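Local coordinates for Serine/threonine-protein kinase PknI (Mycobacterium tuberculosis, PDB 5XLM), which is a membrane-anchored serine/threonine kinase that slows mycobacterial growth within the infected host, represented here by its extracellular sensor domain, at residues A[35-47]-A[58-70]. Numbering follows the deposited sequence.
Sequences PLDGTYRIEIQRS and QPPDVNTWWAFRT
The Phe68 ring packs between Leu36 and Tyr40. Leu36 CB lies 3.7 Å from Phe68 CD1, and Tyr40 CB lies 3.7 Å from Phe68 CD2. The Tyr40 and Phe68 ring planes are 65° apart. On the same face of the sheet, Ile42 CD1 sits over the Trp66 ring, 3.5 Å from Trp66 CD1, and meets the Phe68 ring at its edge. The Trp66 indole is steadied by a hydrogen bond from NE1 to Thr64 OG1 (2.8 Å).

On the other face, Arg41 runs alongside Trp65. Its CG is anti to the backbone N (chi1 160°), and the extended chain lies along the indole. Arg41 CB makes a CH-pi contact over the five-membered ring.

Paired backbone hydrogen bonds from Gly38–Phe68 to Ile44–Val62 fix this antiparallel register. Beyond the last of these pairs, Asp61 OD1 accepts from Ser47 N (3.0 Å) and, through its syn lone pair, from Ser47 OG (2.6 Å). At the other end, Thr70 OG1 donates to Leu36 O (2.8 Å) from above the carbonyl plane.

Trp65 stacks on His89, and Trp66 meets Phe100 edge-to-face. In the all-antiparallel sensor-domain sheet, strand 165-174 pairs with the far edge of strand 38-51, and strand 77-83 with that of strand 62-72.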
# COMPACT_ATOMS: atom_id res chain seq x y z
N PRO A 35 -3.13 -9.95 -11.01
CA PRO A 35 -1.81 -9.58 -10.51
C PRO A 35 -1.61 -8.07 -10.53
O PRO A 35 -2.17 -7.36 -11.37
CB PRO A 35 -0.84 -10.29 -11.46
CG PRO A 35 -1.64 -10.53 -12.70
CD PRO A 35 -3.05 -10.77 -12.24
N LEU A 36 -0.80 -7.59 -9.59
CA LEU A 36 -0.43 -6.18 -9.51
C LEU A 36 0.90 -6.01 -10.24
O LEU A 36 1.97 -6.27 -9.69
CB LEU A 36 -0.34 -5.72 -8.06
CG LEU A 36 -1.62 -5.79 -7.23
CD1 LEU A 36 -1.39 -5.29 -5.82
CD2 LEU A 36 -2.75 -5.02 -7.90
N ASP A 37 0.83 -5.58 -11.50
CA ASP A 37 2.02 -5.34 -12.31
C ASP A 37 1.85 -4.04 -13.07
O ASP A 37 0.87 -3.87 -13.80
CB ASP A 37 2.29 -6.50 -13.27
CG ASP A 37 3.15 -7.59 -12.65
OD1 ASP A 37 2.58 -8.59 -12.17
OD2 ASP A 37 4.39 -7.43 -12.64
N GLY A 38 2.81 -3.13 -12.91
CA GLY A 38 2.80 -1.84 -13.57
C GLY A 38 3.00 -0.73 -12.57
O GLY A 38 3.26 -0.95 -11.38
N THR A 39 2.87 0.51 -13.06
CA THR A 39 2.97 1.68 -12.20
C THR A 39 1.62 1.94 -11.53
O THR A 39 0.59 2.02 -12.21
CB THR A 39 3.40 2.90 -13.00
OG1 THR A 39 4.69 2.66 -13.58
CG2 THR A 39 3.49 4.13 -12.09
N TYR A 40 1.63 2.06 -10.21
CA TYR A 40 0.42 2.28 -9.43
C TYR A 40 0.54 3.55 -8.61
O TYR A 40 1.60 3.85 -8.05
CB TYR A 40 0.13 1.09 -8.51
CG TYR A 40 -0.52 -0.08 -9.21
CD1 TYR A 40 0.23 -0.96 -9.97
CD2 TYR A 40 -1.89 -0.31 -9.10
CE1 TYR A 40 -0.36 -2.03 -10.61
CE2 TYR A 40 -2.49 -1.38 -9.73
CZ TYR A 40 -1.72 -2.24 -10.49
OH TYR A 40 -2.32 -3.30 -11.12
N ARG A 41 -0.56 4.30 -8.56
CA ARG A 41 -0.66 5.52 -7.76
C ARG A 41 -1.52 5.22 -6.54
O ARG A 41 -2.67 4.80 -6.67
CB ARG A 41 -1.26 6.66 -8.58
CG ARG A 41 -1.85 7.79 -7.77
CD ARG A 41 -2.40 8.88 -8.68
NE ARG A 41 -3.27 9.80 -7.97
CZ ARG A 41 -4.59 9.68 -7.90
NH1 ARG A 41 -5.19 8.66 -8.50
NH2 ARG A 41 -5.31 10.57 -7.23
N ILE A 42 -0.95 5.43 -5.35
CA ILE A 42 -1.63 5.15 -4.09
C ILE A 42 -1.96 6.47 -3.43
O ILE A 42 -1.07 7.31 -3.21
CB ILE A 42 -0.77 4.27 -3.17
CG1 ILE A 42 -0.47 2.93 -3.85
CG2 ILE A 42 -1.47 4.05 -1.84
CD1 ILE A 42 0.31 1.96 -2.98
N GLU A 43 -3.23 6.67 -3.11
CA GLU A 43 -3.70 7.87 -2.42
C GLU A 43 -4.10 7.48 -1.00
O GLU A 43 -5.05 6.72 -0.81
CB GLU A 43 -4.87 8.51 -3.16
CG GLU A 43 -5.33 9.82 -2.54
CD GLU A 43 -6.50 10.45 -3.28
OE1 GLU A 43 -7.45 9.72 -3.62
OE2 GLU A 43 -6.46 11.67 -3.53
N ILE A 44 -3.36 8.00 -0.03
CA ILE A 44 -3.70 7.84 1.38
C ILE A 44 -4.55 9.04 1.77
O ILE A 44 -4.04 10.15 1.95
CB ILE A 44 -2.45 7.73 2.25
CG1 ILE A 44 -1.58 6.56 1.78
CG2 ILE A 44 -2.82 7.54 3.71
CD1 ILE A 44 -2.26 5.21 1.88
N GLN A 45 -5.86 8.82 1.90
CA GLN A 45 -6.82 9.92 2.06
C GLN A 45 -6.94 10.27 3.54
O GLN A 45 -7.90 9.90 4.23
CB GLN A 45 -8.16 9.54 1.45
CG GLN A 45 -8.06 9.17 -0.02
CD GLN A 45 -9.36 8.65 -0.58
OE1 GLN A 45 -10.21 8.15 0.16
NE2 GLN A 45 -9.53 8.78 -1.89
N ARG A 46 -5.95 11.01 4.03
CA ARG A 46 -5.89 11.41 5.43
C ARG A 46 -6.97 12.42 5.81
O ARG A 46 -7.16 12.68 7.00
CB ARG A 46 -4.51 11.98 5.76
CG ARG A 46 -3.50 10.93 6.20
CD ARG A 46 -2.11 11.51 6.40
NE ARG A 46 -1.19 10.54 6.98
CZ ARG A 46 -0.44 9.70 6.27
NH1 ARG A 46 0.36 8.84 6.88
NH2 ARG A 46 -0.50 9.72 4.94
N SER A 47 -7.69 12.99 4.83
CA SER A 47 -8.82 13.84 5.15
C SER A 47 -10.01 13.05 5.69
O SER A 47 -10.99 13.67 6.13
CB SER A 47 -9.26 14.64 3.92
OG SER A 47 -9.67 13.78 2.88
N GLN A 58 -7.52 14.84 8.91
CA GLN A 58 -6.21 15.49 8.88
C GLN A 58 -5.79 15.69 7.43
O GLN A 58 -4.91 14.99 6.91
CB GLN A 58 -5.18 14.66 9.65
CG GLN A 58 -5.52 14.47 11.12
CD GLN A 58 -4.36 13.92 11.92
OE1 GLN A 58 -3.52 13.18 11.39
NE2 GLN A 58 -4.30 14.27 13.20
N PRO A 59 -6.41 16.64 6.74
CA PRO A 59 -6.06 16.89 5.33
C PRO A 59 -4.63 17.38 5.20
O PRO A 59 -4.03 17.84 6.19
CB PRO A 59 -7.06 17.98 4.91
CG PRO A 59 -8.17 17.89 5.90
CD PRO A 59 -7.51 17.51 7.19
N PRO A 60 -4.03 17.30 4.00
CA PRO A 60 -4.63 16.78 2.77
C PRO A 60 -4.35 15.30 2.52
O PRO A 60 -3.50 14.71 3.19
CB PRO A 60 -3.97 17.63 1.69
CG PRO A 60 -2.59 17.84 2.23
CD PRO A 60 -2.71 17.90 3.74
N ASP A 61 -5.07 14.72 1.56
CA ASP A 61 -4.73 13.40 1.08
C ASP A 61 -3.36 13.43 0.41
O ASP A 61 -2.93 14.46 -0.13
CB ASP A 61 -5.78 12.90 0.09
CG ASP A 61 -7.20 13.05 0.62
OD1 ASP A 61 -7.37 13.09 1.86
OD2 ASP A 61 -8.14 13.13 -0.20
N VAL A 62 -2.66 12.30 0.45
CA VAL A 62 -1.28 12.22 -0.03
C VAL A 62 -1.19 11.13 -1.09
O VAL A 62 -1.54 9.97 -0.82
CB VAL A 62 -0.29 11.95 1.12
CG1 VAL A 62 1.11 11.75 0.57
CG2 VAL A 62 -0.32 13.09 2.12
N ASN A 63 -0.71 11.50 -2.27
CA ASN A 63 -0.52 10.56 -3.38
C ASN A 63 0.95 10.19 -3.50
O ASN A 63 1.83 11.05 -3.37
CB ASN A 63 -1.00 11.17 -4.70
CG ASN A 63 -2.49 11.43 -4.71
OD1 ASN A 63 -3.28 10.59 -5.15
ND2 ASN A 63 -2.89 12.61 -4.25
N THR A 64 1.20 8.91 -3.74
CA THR A 64 2.54 8.40 -4.00
C THR A 64 2.46 7.39 -5.14
O THR A 64 1.40 6.83 -5.42
CB THR A 64 3.17 7.74 -2.77
OG1 THR A 64 2.28 6.73 -2.26
CG2 THR A 64 3.43 8.77 -1.68
N TRP A 65 3.59 7.17 -5.81
CA TRP A 65 3.64 6.30 -6.97
C TRP A 65 4.58 5.13 -6.71
O TRP A 65 5.64 5.29 -6.11
CB TRP A 65 4.07 7.06 -8.22
CG TRP A 65 2.95 7.85 -8.81
CD1 TRP A 65 2.15 7.48 -9.86
CD2 TRP A 65 2.47 9.13 -8.37
NE1 TRP A 65 1.22 8.46 -10.11
CE2 TRP A 65 1.39 9.47 -9.21
CE3 TRP A 65 2.86 10.01 -7.36
CZ2 TRP A 65 0.69 10.67 -9.06
CZ3 TRP A 65 2.16 11.20 -7.22
CH2 TRP A 65 1.09 11.52 -8.06
N TRP A 66 4.16 3.95 -7.16
CA TRP A 66 4.86 2.71 -6.87
C TRP A 66 4.92 1.84 -8.12
O TRP A 66 4.03 1.90 -8.97
CB TRP A 66 4.16 1.94 -5.73
CG TRP A 66 4.02 2.73 -4.47
CD1 TRP A 66 3.09 3.69 -4.20
CD2 TRP A 66 4.84 2.63 -3.30
NE1 TRP A 66 3.28 4.19 -2.93
CE2 TRP A 66 4.34 3.55 -2.36
CE3 TRP A 66 5.94 1.83 -2.95
CZ2 TRP A 66 4.92 3.72 -1.10
CZ3 TRP A 66 6.50 2.00 -1.70
CH2 TRP A 66 5.99 2.93 -0.79
N ALA A 67 5.98 1.05 -8.21
CA ALA A 67 6.14 0.06 -9.27
C ALA A 67 5.87 -1.31 -8.67
O ALA A 67 6.65 -1.81 -7.85
CB ALA A 67 7.53 0.14 -9.89
N PHE A 68 4.75 -1.92 -9.07
CA PHE A 68 4.32 -3.20 -8.53
C PHE A 68 4.72 -4.34 -9.46
O PHE A 68 4.66 -4.22 -10.69
CB PHE A 68 2.80 -3.23 -8.34
CG PHE A 68 2.34 -2.73 -7.00
CD1 PHE A 68 1.97 -3.63 -6.01
CD2 PHE A 68 2.26 -1.38 -6.73
CE1 PHE A 68 1.53 -3.19 -4.77
CE2 PHE A 68 1.83 -0.93 -5.49
CZ PHE A 68 1.46 -1.83 -4.51
N ARG A 69 5.14 -5.46 -8.86
CA ARG A 69 5.32 -6.71 -9.58
C ARG A 69 4.79 -7.84 -8.71
O ARG A 69 4.92 -7.80 -7.48
CB ARG A 69 6.79 -6.94 -9.97
CG ARG A 69 7.62 -7.65 -8.91
CD ARG A 69 9.11 -7.52 -9.16
NE ARG A 69 9.62 -8.41 -10.20
CZ ARG A 69 10.33 -8.00 -11.25
NH1 ARG A 69 10.63 -6.72 -11.39
NH2 ARG A 69 10.75 -8.88 -12.14
N THR A 70 4.18 -8.84 -9.34
CA THR A 70 3.51 -9.92 -8.63
C THR A 70 4.04 -11.26 -9.11
O THR A 70 4.25 -11.46 -10.31
CB THR A 70 1.99 -9.84 -8.83
OG1 THR A 70 1.49 -8.62 -8.26
CG2 THR A 70 1.29 -11.02 -8.16